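Local coordinates for uncharacterized protein (Bacteroides ovatus, PDB 4DQA) that is of unknown function but probably binds carbohydrate, pairing an N-terminal domain with a concanavalin A-like lectin/glucanase domain, at residues Ser41-Ser46 and Ser117-Thr122; Leu137-Ala142 and Met283-Val288; Asn147-Val152 and Arg268-Lys273; Phe160-Tyr165 and Asp231-Lys236. All blocks are in the same frame, centred on the assembly; numbering follows the deposited sequence.

Interaction 1 of 4, residues Ser41-Ser46 and Ser117-Thr122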
loop_
_atom_site.group_PDB
_atom_site.type_symbol
_atom_site.label_atom_id
_atom_site.label_comp_id
_atom_site.label_asym_id
_atom_site.label_seq_id
_atom_site.Cartn_x
_atom_site.Cartn_y
_atom_site.Cartn_z
ATOM N N SER A 41 9.595 -47.741 -21.357
ATOM C CA SER A 41 10.045 -48.013 -19.999
ATOM C C SER A 41 9.608 -46.898 -19.063
ATOM O O SER A 41 9.259 -45.812 -19.500
ATOM C CB SER A 41 11.561 -48.181 -19.963
ATOM O OG SER A 41 12.196 -47.050 -20.522
ATOM N N GLN A 42 9.594 -47.192 -17.775
ATOM C CA GLN A 42 9.278 -46.197 -16.774
ATOM C C GLN A 42 10.309 -45.083 -16.839
ATOM O O GLN A 42 11.506 -45.335 -16.952
ATOM C CB GLN A 42 9.280 -46.846 -15.396
ATOM C CG GLN A 42 9.064 -45.885 -14.234
ATOM C CD GLN A 42 8.909 -46.630 -12.920
ATOM O OE1 GLN A 42 8.076 -47.530 -12.805
ATOM N NE2 GLN A 42 9.724 -46.284 -11.936
ATOM N N VAL A 43 9.829 -43.844 -16.764
ATOM C CA VAL A 43 10.688 -42.680 -16.704
ATOM C C VAL A 43 10.584 -42.082 -15.305
ATOM O O VAL A 43 9.487 -41.749 -14.830
ATOM C CB VAL A 43 10.269 -41.630 -17.741
ATOM C CG1 VAL A 43 10.925 -40.281 -17.484
ATOM C CG2 VAL A 43 10.610 -42.142 -19.143
ATOM N N ASP A 44 11.723 -41.967 -14.635
ATOM C CA ASP A 44 11.750 -41.463 -13.282
ATOM C C ASP A 44 12.001 -39.969 -13.256
ATOM O O ASP A 44 12.784 -39.442 -14.048
ATOM C CB ASP A 44 12.818 -42.181 -12.480
ATOM C CG ASP A 44 12.527 -43.661 -12.354
ATOM O OD1 ASP A 44 11.383 -43.981 -11.944
ATOM O OD2 ASP A 44 13.414 -44.488 -12.680
ATOM N N VAL A 45 11.303 -39.280 -12.363
ATOM C CA VAL A 45 11.451 -37.828 -12.248
ATOM C C VAL A 45 11.595 -37.414 -10.803
ATOM O O VAL A 45 11.347 -38.193 -9.869
ATOM C CB VAL A 45 10.265 -37.064 -12.894
ATOM C CG1 VAL A 45 10.121 -37.400 -14.377
ATOM C CG2 VAL A 45 8.954 -37.321 -12.133
ATOM N N SER A 46 12.042 -36.189 -10.601
ATOM C CA SER A 46 12.051 -35.627 -9.265
ATOM C C SER A 46 11.888 -34.132 -9.348
ATOM O O SER A 46 11.949 -33.548 -10.434
ATOM C CB SER A 46 13.321 -35.985 -8.506
ATOM O OG SER A 46 14.453 -35.290 -9.033
ATOM N N SER A 117 15.069 -35.326 -14.206
ATOM C CA SER A 117 14.881 -36.731 -14.485
ATOM C C SER A 117 16.212 -37.453 -14.497
ATOM O O SER A 117 17.183 -36.957 -15.055
ATOM C CB SER A 117 14.192 -36.944 -15.844
ATOM O OG SER A 117 14.022 -38.332 -16.137
ATOM N N SER A 118 16.235 -38.621 -13.875
ATOM C CA SER A 118 17.411 -39.472 -13.938
ATOM C C SER A 118 17.356 -40.416 -15.134
ATOM O O SER A 118 18.298 -41.184 -15.377
ATOM C CB SER A 118 17.562 -40.260 -12.634
ATOM O OG SER A 118 16.424 -41.097 -12.394
ATOM N N SER A 119 16.263 -40.376 -15.891
ATOM C CA SER A 119 16.022 -41.290 -17.006
ATOM C C SER A 119 16.246 -40.633 -18.353
ATOM O O SER A 119 16.820 -41.250 -19.272
ATOM C CB SER A 119 14.570 -41.802 -16.983
ATOM O OG SER A 119 14.306 -42.624 -15.869
ATOM N N VAL A 120 15.708 -39.430 -18.511
ATOM C CA VAL A 120 15.791 -38.699 -19.763
ATOM C C VAL A 120 16.114 -37.233 -19.498
ATOM O O VAL A 120 16.254 -36.816 -18.345
ATOM C CB VAL A 120 14.475 -38.777 -20.549
ATOM C CG1 VAL A 120 14.136 -40.214 -20.890
ATOM C CG2 VAL A 120 13.339 -38.153 -19.757
ATOM N N SER A 121 16.203 -36.453 -20.568
ATOM C CA SER A 121 16.452 -35.013 -20.461
ATOM C C SER A 121 15.185 -34.226 -20.185
ATOM O O SER A 121 14.093 -34.657 -20.526
ATOM C CB SER A 121 17.060 -34.499 -21.768
ATOM O OG SER A 121 18.398 -34.937 -21.881
ATOM N N THR A 122 15.328 -33.056 -19.573
ATOM C CA THR A 122 14.205 -32.144 -19.491
ATOM C C THR A 122 14.386 -31.041 -20.524
ATOM O O THR A 122 15.491 -30.824 -21.030
ATOM C CB THR A 122 14.084 -31.513 -18.106
ATOM O OG1 THR A 122 15.189 -30.636 -17.891
ATOM C CG2 THR A 122 14.058 -32.577 -17.030
HETATM O O HOH W 1 16.523 -43.617 -13.561
#
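D44 presents its backbone to two serines of 117-122, one on its N-H and one on its carbonyl. The hydroxyl of S117 donates to the carbonyl: S117 OG lies 2.7 Å from D44 O and sits nearly along the C=O axis, at 167°. S119 OG takes the N-H of D44 at 2.9 Å from D44 N, and that bond is almost straight at 175°. Both backbone groups of one residue are thus bound by serine side chains of 117-122. S117 OG is anti to the backbone N (chi1 179°), beside its carbonyl carbon, and meets the N-H groups of the residues that follow. S117 OG also accepts from S119 N at 3.0 Å and from V120 N at 3.1 Å, so one oxygen makes three bonds. These last two make an ST turn and an ST motif. They fold 117-120 into a tight bend where strand 107-117 ends, beside the start of strand 43-49, in the E-set-like N-terminal domain. Under the bend the contact is apolar and closely packed. V43 CG1 meets V120 CG2 at 3.9 Å, the two valines crossing at about a right angle, and V9 of strand 8-10 touches both. The other flank is looser and faces solvent. Here D44 CB lies alongside the hydroxyl of S118, 3.8 Å from S118 OG. Water 1 bridges, 2.8 Å from S118 OG and only weakly bonded to D44 OD2. The other carboxylate oxygen, D44 OD1, receives Q42 NE2 at 2.8 Å through its syn lone pair.

Interaction 2 of 4, residues Leu137-Ala142 and Met283-Val288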
loop_
_atom_site.group_PDB
_atom_site.type_symbol
_atom_site.label_atom_id
_atom_site.label_comp_id
_atom_site.label_asym_id
_atom_site.label_seq_id
_atom_site.Cartn_x
_atom_site.Cartn_y
_atom_site.Cartn_z
ATOM N N LEU A 137 -4.442 -6.877 -0.016
ATOM C CA LEU A 137 -4.387 -5.872 1.046
ATOM C C LEU A 137 -5.703 -5.127 1.066
ATOM O O LEU A 137 -6.143 -4.637 0.030
ATOM C CB LEU A 137 -3.270 -4.885 0.791
ATOM C CG LEU A 137 -3.092 -3.708 1.754
ATOM C CD1 LEU A 137 -2.831 -4.272 3.131
ATOM C CD2 LEU A 137 -1.953 -2.759 1.329
ATOM N N LYS A 138 -6.323 -5.033 2.243
ATOM C CA LYS A 138 -7.572 -4.303 2.403
ATOM C C LYS A 138 -7.468 -3.439 3.634
ATOM O O LYS A 138 -6.739 -3.758 4.558
ATOM C CB LYS A 138 -8.740 -5.268 2.606
ATOM C CG LYS A 138 -8.969 -6.242 1.466
ATOM C CD LYS A 138 -10.087 -7.237 1.782
ATOM N N ILE A 139 -8.194 -2.334 3.636
ATOM C CA ILE A 139 -8.309 -1.519 4.825
ATOM C C ILE A 139 -9.775 -1.599 5.276
ATOM O O ILE A 139 -10.677 -1.263 4.516
ATOM C CB ILE A 139 -7.921 -0.054 4.578
ATOM C CG1 ILE A 139 -6.458 0.045 4.183
ATOM C CG2 ILE A 139 -8.195 0.784 5.842
ATOM C CD1 ILE A 139 -6.014 1.430 3.770
ATOM N N THR A 140 -9.987 -2.064 6.506
ATOM C CA THR A 140 -11.330 -2.290 7.028
ATOM C C THR A 140 -11.658 -1.477 8.276
ATOM O O THR A 140 -12.776 -1.608 8.784
ATOM C CB THR A 140 -11.531 -3.755 7.377
ATOM O OG1 THR A 140 -10.571 -4.131 8.335
ATOM C CG2 THR A 140 -11.379 -4.610 6.119
ATOM N N LYS A 141 -10.738 -0.628 8.717
ATOM C CA LYS A 141 -10.910 0.232 9.883
ATOM C C LYS A 141 -10.327 1.589 9.565
ATOM O O LYS A 141 -9.362 1.680 8.797
ATOM C CB LYS A 141 -10.211 -0.379 11.089
ATOM C CG LYS A 141 -10.790 -1.686 11.566
ATOM C CD LYS A 141 -10.058 -2.173 12.822
ATOM C CE LYS A 141 -10.736 -3.400 13.420
ATOM N NZ LYS A 141 -10.098 -3.789 14.718
ATOM N N ALA A 142 -10.893 2.637 10.168
ATOM C CA ALA A 142 -10.394 3.984 9.978
ATOM C C ALA A 142 -10.670 4.855 11.178
ATOM O O ALA A 142 -11.453 4.479 12.043
ATOM C CB ALA A 142 -10.986 4.603 8.700
HETATM N N MSE A 283 -10.522 9.267 8.448
HETATM C CA MSE A 283 -9.251 9.305 7.754
HETATM C C MSE A 283 -8.533 7.984 7.950
HETATM O O MSE A 283 -8.724 7.286 8.939
HETATM C CB MSE A 283 -8.322 10.418 8.247
HETATM C CG MSE A 283 -8.953 11.794 8.164
HETATM SE SE MSE A 283 -7.557 13.146 8.324
HETATM C CE MSE A 283 -8.639 14.618 8.973
ATOM N N SER A 284 -7.663 7.704 7.004
ATOM C CA SER A 284 -6.827 6.508 7.020
ATOM C C SER A 284 -5.539 6.832 6.300
ATOM O O SER A 284 -5.506 7.652 5.386
ATOM C CB SER A 284 -7.574 5.386 6.326
ATOM O OG SER A 284 -6.769 4.227 6.100
ATOM N N GLU A 285 -4.448 6.178 6.682
ATOM C CA GLU A 285 -3.191 6.287 5.925
ATOM C C GLU A 285 -2.752 7.738 5.751
ATOM O O GLU A 285 -2.416 8.199 4.645
ATOM C CB GLU A 285 -3.289 5.586 4.572
ATOM C CG GLU A 285 -3.517 4.115 4.666
ATOM C CD GLU A 285 -2.351 3.399 5.322
ATOM O OE1 GLU A 285 -1.210 3.554 4.831
ATOM O OE2 GLU A 285 -2.556 2.722 6.360
ATOM N N VAL A 286 -2.725 8.432 6.873
ATOM C CA VAL A 286 -2.314 9.841 6.924
ATOM C C VAL A 286 -0.801 9.935 7.015
ATOM O O VAL A 286 -0.198 9.326 7.902
ATOM C CB VAL A 286 -2.927 10.515 8.155
ATOM C CG1 VAL A 286 -2.455 11.948 8.299
ATOM C CG2 VAL A 286 -4.447 10.451 8.118
ATOM N N ARG A 287 -0.179 10.650 6.081
ATOM C CA ARG A 287 1.283 10.720 6.022
ATOM C C ARG A 287 1.798 12.093 5.723
ATOM O O ARG A 287 1.193 12.842 4.967
ATOM C CB ARG A 287 1.835 9.772 4.956
ATOM C CG ARG A 287 1.227 8.375 4.995
ATOM C CD ARG A 287 1.777 7.520 3.854
ATOM N NE ARG A 287 0.982 6.296 3.725
ATOM C CZ ARG A 287 0.662 5.722 2.584
ATOM N NH1 ARG A 287 1.078 6.224 1.429
ATOM N NH2 ARG A 287 -0.069 4.618 2.590
ATOM N N VAL A 288 2.983 12.385 6.252
ATOM C CA VAL A 288 3.744 13.559 5.834
ATOM C C VAL A 288 5.119 13.061 5.436
ATOM O O VAL A 288 5.726 12.275 6.168
ATOM C CB VAL A 288 3.920 14.574 6.950
ATOM C CG1 VAL A 288 4.786 15.746 6.466
ATOM C CG2 VAL A 288 2.581 15.110 7.418
HETATM O O HOH W 2 -6.965 2.812 8.323
#
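I139 packs on S284 and E285, and A142 on M283 and S284, with no direct hydrogen bond between the two segments. Van der Waals packing comes first. I139 CD1 reaches E285 CG at 3.8 Å, and the two side chains cross obliquely. I139 CD1 and I139 CG2 each lie 3.7 Å from S284 OG, so the hydroxyl rests against both branches. The methyl A142 CB rests 3.5 Å from M283 O; M283 is selenomethionine.

The polar link runs through water. Water 2 donates to K141 O at 2.7 Å and lies 2.6 Å from S284 OG. With OG anti to the backbone N (chi1 171°), the hydroxyl reaches this bridging water.

Charge lies beyond the packed part. E285 bends at chi2 (-64°), and E285 OE1 receives R287 NH2 at 2.7 Å, in the guanidinium plane, through its anti lone pair. Y315 also bonds to this oxygen, and K317 pairs with the other.

Strands 141-146 and 282-289 are antiparallel neighbours in a sheet of the concanavalin A-like domain. At E285 and V286, opposite Y316, the second strand has a G1 bulge. Two cationic partners would probably keep the buried E285 ionised, while its aliphatic CG meets I139.

Interaction 3 of 4, residues Asn147-Val152 and Arg268-Lys273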
loop_
_atom_site.group_PDB
_atom_site.type_symbol
_atom_site.label_atom_id
_atom_site.label_comp_id
_atom_site.label_asym_id
_atom_site.label_seq_id
_atom_site.Cartn_x
_atom_site.Cartn_y
_atom_site.Cartn_z
ATOM N N ASN A 147 -14.901 16.594 15.647
ATOM C CA ASN A 147 -14.298 17.526 16.604
ATOM C C ASN A 147 -13.141 16.879 17.381
ATOM O O ASN A 147 -13.078 16.913 18.609
ATOM C CB ASN A 147 -15.332 18.121 17.557
ATOM C CG ASN A 147 -14.867 19.431 18.163
ATOM O OD1 ASN A 147 -14.142 20.199 17.528
ATOM N ND2 ASN A 147 -15.280 19.692 19.391
ATOM N N HIS A 148 -12.239 16.270 16.616
ATOM C CA HIS A 148 -11.024 15.623 17.091
ATOM C C HIS A 148 -9.809 16.170 16.401
ATOM O O HIS A 148 -9.820 16.503 15.212
ATOM C CB HIS A 148 -11.135 14.106 16.878
ATOM C CG HIS A 148 -12.235 13.510 17.672
ATOM N ND1 HIS A 148 -13.522 13.437 17.210
ATOM C CD2 HIS A 148 -12.273 13.106 18.959
ATOM C CE1 HIS A 148 -14.307 12.941 18.158
ATOM N NE2 HIS A 148 -13.566 12.735 19.223
ATOM N N TYR A 149 -8.723 16.259 17.162
ATOM C CA TYR A 149 -7.469 16.787 16.679
ATOM C C TYR A 149 -6.335 15.827 17.006
ATOM O O TYR A 149 -6.405 15.047 17.979
ATOM C CB TYR A 149 -7.142 18.137 17.337
ATOM C CG TYR A 149 -6.867 18.047 18.817
ATOM C CD1 TYR A 149 -5.583 17.794 19.283
ATOM C CD2 TYR A 149 -7.877 18.216 19.750
ATOM C CE1 TYR A 149 -5.327 17.691 20.645
ATOM C CE2 TYR A 149 -7.596 18.110 21.130
ATOM C CZ TYR A 149 -6.331 17.845 21.539
ATOM O OH TYR A 149 -6.046 17.727 22.902
ATOM N N ILE A 150 -5.278 15.899 16.193
ATOM C CA ILE A 150 -3.959 15.434 16.576
ATOM C C ILE A 150 -3.002 16.591 16.410
ATOM O O ILE A 150 -2.886 17.141 15.307
ATOM C CB ILE A 150 -3.485 14.255 15.734
ATOM C CG1 ILE A 150 -4.516 13.138 15.698
ATOM C CG2 ILE A 150 -2.170 13.736 16.284
ATOM C CD1 ILE A 150 -4.158 12.018 14.753
ATOM N N SER A 151 -2.372 16.993 17.505
ATOM C CA SER A 151 -1.346 18.037 17.513
ATOM C C SER A 151 0.006 17.345 17.332
ATOM O O SER A 151 0.380 16.494 18.129
ATOM C CB SER A 151 -1.362 18.799 18.831
ATOM O OG SER A 151 -0.238 19.681 18.992
ATOM N N VAL A 152 0.740 17.732 16.291
ATOM C CA VAL A 152 2.042 17.142 15.939
ATOM C C VAL A 152 3.182 18.132 16.031
ATOM O O VAL A 152 3.147 19.224 15.461
ATOM C CB VAL A 152 1.985 16.616 14.490
ATOM C CG1 VAL A 152 3.349 16.118 14.045
ATOM C CG2 VAL A 152 0.923 15.563 14.330
ATOM N N ARG A 268 -8.423 19.218 13.134
ATOM C CA ARG A 268 -9.031 20.316 13.899
ATOM C C ARG A 268 -7.882 21.180 14.398
ATOM O O ARG A 268 -6.882 20.633 14.858
ATOM C CB ARG A 268 -9.829 19.756 15.086
ATOM C CG ARG A 268 -10.307 20.765 16.104
ATOM C CD ARG A 268 -10.960 20.082 17.287
ATOM N NE ARG A 268 -11.299 21.008 18.355
ATOM C CZ ARG A 268 -11.676 20.658 19.583
ATOM N NH1 ARG A 268 -11.736 19.372 19.924
ATOM N NH2 ARG A 268 -11.974 21.607 20.462
ATOM N N ILE A 269 -7.990 22.499 14.230
ATOM C CA ILE A 269 -6.941 23.431 14.636
ATOM C C ILE A 269 -7.296 23.824 16.054
ATOM O O ILE A 269 -7.930 24.857 16.321
ATOM C CB ILE A 269 -6.836 24.659 13.724
ATOM C CG1 ILE A 269 -6.851 24.237 12.254
ATOM C CG2 ILE A 269 -5.538 25.374 14.030
ATOM C CD1 ILE A 269 -7.115 25.410 11.301
ATOM N N TYR A 270 -6.921 22.973 16.995
ATOM C CA TYR A 270 -7.403 23.144 18.372
ATOM C C TYR A 270 -6.947 24.485 18.966
ATOM O O TYR A 270 -5.767 24.817 18.920
ATOM C CB TYR A 270 -6.856 21.974 19.198
ATOM C CG TYR A 270 -7.325 21.853 20.646
ATOM C CD1 TYR A 270 -8.601 22.175 21.036
ATOM C CD2 TYR A 270 -6.452 21.344 21.607
ATOM C CE1 TYR A 270 -9.006 22.043 22.386
ATOM C CE2 TYR A 270 -6.858 21.202 22.918
ATOM C CZ TYR A 270 -8.128 21.527 23.278
ATOM O OH TYR A 270 -8.542 21.406 24.597
ATOM N N GLY A 271 -7.896 25.234 19.510
ATOM C CA GLY A 271 -7.568 26.497 20.168
ATOM C C GLY A 271 -7.397 27.692 19.241
ATOM O O GLY A 271 -7.048 28.783 19.699
ATOM N N PHE A 272 -7.641 27.525 17.944
ATOM C CA PHE A 272 -7.465 28.660 17.027
ATOM C C PHE A 272 -8.630 29.625 17.182
ATOM O O PHE A 272 -9.802 29.257 16.994
ATOM C CB PHE A 272 -7.416 28.171 15.576
ATOM C CG PHE A 272 -6.973 29.227 14.601
ATOM C CD1 PHE A 272 -5.899 30.049 14.880
ATOM C CD2 PHE A 272 -7.614 29.364 13.384
ATOM C CE1 PHE A 272 -5.486 31.007 13.962
ATOM C CE2 PHE A 272 -7.191 30.320 12.475
ATOM C CZ PHE A 272 -6.141 31.138 12.773
ATOM N N LYS A 273 -8.315 30.888 17.448
ATOM C CA LYS A 273 -9.345 31.869 17.769
ATOM C C LYS A 273 -10.249 32.234 16.597
ATOM O O LYS A 273 -11.363 32.711 16.800
ATOM C CB LYS A 273 -8.721 33.155 18.329
ATOM C CG LYS A 273 -8.016 34.011 17.298
ATOM C CD LYS A 273 -7.603 35.363 17.898
ATOM C CE LYS A 273 -6.592 35.181 19.018
HETATM O O HOH W 3 -7.832 18.201 24.882
#
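In the concanavalin A-like domain, this contact joins the approach to strand 150-152 with the loop that follows strand 264-266, its neighbour in the five-stranded sheet. Y149 and Y270 form an offset stack, with ring centroids 4.3 Å apart and planes 12° from parallel. Y270 CD2 lies over one face of the Y149 ring, 3.5 Å from Y149 CE2. The CB of Y270 adds a CH-pi contact over the same ring. Y149 has CG between its backbone N and carbonyl carbon (chi1 67°), while Y270 has CG anti to its N; these rotations bring the two rings face to face.

R268 runs extended from CG to NE beside N147 and brings its NH1 to the edge of the Y149 ring, near the ring plane. Its guanidinium is sandwiched: in one of the two conformers of N147, N147 OD1 lies over one face, and Y270 CD1 lies over the opposite one. In that conformer the amide and guanidinium planes are 30° apart, and N147 OD1 makes no hydrogen bond to R268 NE. The bond that does cross is weak, from R268 NH1 to N147 O at 3.1 Å. A salt bridge from R268 NH2 to E276 holds the far end of the guanidinium. A type II turn follows, from I269 to F272. Water 3 sits in the plane of the Y149 ring at its edge, 2.7 Å from Y149 OH.

Interaction 4 of 4, residues Phe160-Tyr165 and Asp231-Lys236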
loop_
_atom_site.group_PDB
_atom_site.type_symbol
_atom_site.label_atom_id
_atom_site.label_comp_id
_atom_site.label_asym_id
_atom_site.label_seq_id
_atom_site.Cartn_x
_atom_site.Cartn_y
_atom_site.Cartn_z
ATOM N N PHE A 160 10.601 21.810 6.042
ATOM C CA PHE A 160 10.266 21.058 4.866
ATOM C C PHE A 160 10.521 21.945 3.659
ATOM O O PHE A 160 9.928 23.017 3.529
ATOM C CB PHE A 160 8.801 20.643 4.906
ATOM C CG PHE A 160 8.474 19.581 5.940
ATOM C CD1 PHE A 160 9.222 18.422 6.050
ATOM C CD2 PHE A 160 7.386 19.744 6.787
ATOM C CE1 PHE A 160 8.897 17.441 6.992
ATOM C CE2 PHE A 160 7.071 18.773 7.733
ATOM C CZ PHE A 160 7.821 17.620 7.832
ATOM N N SER A 161 11.412 21.511 2.779
ATOM C CA SER A 161 11.594 22.200 1.520
ATOM C C SER A 161 10.684 21.539 0.525
ATOM O O SER A 161 9.623 22.065 0.205
ATOM C CB SER A 161 13.067 22.202 1.085
ATOM O OG SER A 161 13.611 20.899 1.128
ATOM N N SER A 162 11.050 20.350 0.069
ATOM C CA SER A 162 10.103 19.527 -0.669
ATOM C C SER A 162 9.313 18.690 0.329
ATOM O O SER A 162 9.843 18.267 1.359
ATOM C CB SER A 162 10.818 18.625 -1.651
ATOM O OG SER A 162 11.526 19.432 -2.588
ATOM N N PHE A 163 8.034 18.481 0.060
ATOM C CA PHE A 163 7.231 17.718 1.001
ATOM C C PHE A 163 5.976 17.184 0.348
ATOM O O PHE A 163 5.622 17.558 -0.777
ATOM C CB PHE A 163 6.862 18.586 2.206
ATOM C CG PHE A 163 5.843 19.627 1.889
ATOM C CD1 PHE A 163 6.233 20.831 1.344
ATOM C CD2 PHE A 163 4.493 19.382 2.090
ATOM C CE1 PHE A 163 5.302 21.803 1.007
ATOM C CE2 PHE A 163 3.548 20.358 1.757
ATOM C CZ PHE A 163 3.968 21.558 1.209
ATOM N N THR A 164 5.328 16.296 1.093
ATOM C CA THR A 164 4.051 15.694 0.710
ATOM C C THR A 164 3.172 15.553 1.925
ATOM O O THR A 164 3.625 15.108 2.990
ATOM C CB THR A 164 4.261 14.291 0.115
ATOM O OG1 THR A 164 5.143 14.371 -0.999
ATOM C CG2 THR A 164 2.943 13.684 -0.346
ATOM N N TYR A 165 1.904 15.921 1.769
ATOM C CA TYR A 165 0.857 15.525 2.705
ATOM C C TYR A 165 -0.008 14.546 1.939
ATOM O O TYR A 165 -0.348 14.816 0.788
ATOM C CB TYR A 165 -0.080 16.680 3.066
ATOM C CG TYR A 165 0.464 17.866 3.833
ATOM C CD1 TYR A 165 1.719 17.860 4.428
ATOM C CD2 TYR A 165 -0.326 19.017 3.976
ATOM C CE1 TYR A 165 2.178 18.958 5.147
ATOM C CE2 TYR A 165 0.128 20.122 4.685
ATOM C CZ TYR A 165 1.369 20.087 5.281
ATOM O OH TYR A 165 1.835 21.180 5.992
ATOM N N ASP A 231 7.644 20.359 -4.878
ATOM C CA ASP A 231 9.018 20.068 -5.275
ATOM C C ASP A 231 9.748 21.404 -5.273
ATOM O O ASP A 231 9.580 22.198 -6.194
ATOM C CB ASP A 231 9.013 19.453 -6.671
ATOM C CG ASP A 231 10.375 18.939 -7.102
ATOM O OD1 ASP A 231 11.375 19.687 -7.005
ATOM O OD2 ASP A 231 10.432 17.772 -7.548
ATOM N N GLN A 232 10.527 21.657 -4.237
ATOM C CA GLN A 232 11.112 22.980 -4.085
ATOM C C GLN A 232 12.079 23.368 -5.222
ATOM O O GLN A 232 12.042 24.502 -5.693
ATOM C CB GLN A 232 11.768 23.110 -2.707
ATOM C CG GLN A 232 12.524 24.418 -2.498
ATOM C CD GLN A 232 13.964 24.327 -2.962
ATOM O OE1 GLN A 232 14.623 23.301 -2.770
ATOM N NE2 GLN A 232 14.463 25.398 -3.571
ATOM N N PRO A 233 12.921 22.432 -5.695
ATOM C CA PRO A 233 13.791 22.854 -6.796
ATOM C C PRO A 233 13.054 23.228 -8.076
ATOM O O PRO A 233 13.468 24.182 -8.751
ATOM C CB PRO A 233 14.679 21.620 -7.041
ATOM C CG PRO A 233 14.704 20.917 -5.774
ATOM C CD PRO A 233 13.381 21.174 -5.080
ATOM N N THR A 234 12.018 22.487 -8.447
ATOM C CA THR A 234 11.318 22.802 -9.682
ATOM C C THR A 234 10.307 23.900 -9.445
ATOM O O THR A 234 9.849 24.559 -10.387
ATOM C CB THR A 234 10.591 21.616 -10.281
ATOM O OG1 THR A 234 9.532 21.216 -9.396
ATOM C CG2 THR A 234 11.539 20.453 -10.521
ATOM N N GLY A 235 9.909 24.048 -8.184
ATOM C CA GLY A 235 8.878 25.007 -7.809
ATOM C C GLY A 235 7.458 24.495 -7.992
ATOM O O GLY A 235 6.495 25.196 -7.681
ATOM N N LYS A 236 7.304 23.267 -8.488
ATOM C CA LYS A 236 5.980 22.755 -8.822
ATOM C C LYS A 236 5.289 22.174 -7.620
ATOM O O LYS A 236 5.877 21.445 -6.822
ATOM C CB LYS A 236 6.055 21.684 -9.903
ATOM C CG LYS A 236 6.639 22.218 -11.206
ATOM C CD LYS A 236 6.783 21.114 -12.244
ATOM C CE LYS A 236 5.424 20.656 -12.782
ATOM N NZ LYS A 236 5.545 19.664 -13.899
HETATM O O HOH W 4 14.205 20.209 -1.533
#
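The backbones of S162 and D231 come closest here, with their CA atoms 4.8 Å apart. Segment 160-165 is a loop that becomes strand 163-171 at F163. Segment 231-236 is a tight turn, with helical angles at 232-234 and a positive phi at G235. G235 N donates to D231 O at 2.7 Å, and D231 N to K236 O at 2.8 Å.

One side chain carries the direct polar bond between the segments. S162 OG accepts from Q232 N at 2.9 Å, with an angle of 163°. Its hydroxyl lies anti to the carbonyl carbon (chi1 -61°), which aims it at the N-H of Q232. P233 CD packs on S162 OG at 3.6 Å. Beside it, Q232 CB rests on S161, 3.8 Å from the carbonyl carbon S161 C.

Water 4 links the polar ends. It is 2.8 Å from S161 OG and bonded to S162 OG as well, with a weak bond to Q232 OE1.

The turn also braces itself. In one of the two conformers of D231, D231 OD1 accepts from T234 N at 3.2 Å, the donor lying above the carboxylate plane. T234 OG1 in turn accepts from K236 N.

The side-chain bonds make an Asx motif, in that conformer, and an ST turn. The backbone pairing of G235 and K236 with D231 is a G1 bulge: a bulged beta hairpin joining the antiparallel strands 223-231 and 236-241 of the concanavalin A-like domain.

From the N terminus, interaction 1 comes first and closes a loop of 70 residues within the N-terminal domain. It ends before interaction 2 begins, and their centres are about 52 Å apart. Interaction 2 then joins residues 137-142, at the start of the second domain, to 283-288, enclosing 140 residues. Interaction 3 opens and closes within that span, and interaction 4 lies within the span of interaction 3, so the three are enclosed in turn and none cross. Interactions 2 and 4 touch where V288 packs on F160, T164 and Y165, on neighbouring strands 282-289 and 163-171. Interaction 3 instead joins the residues leading into strand 150-152 to the loop after strand 264-266.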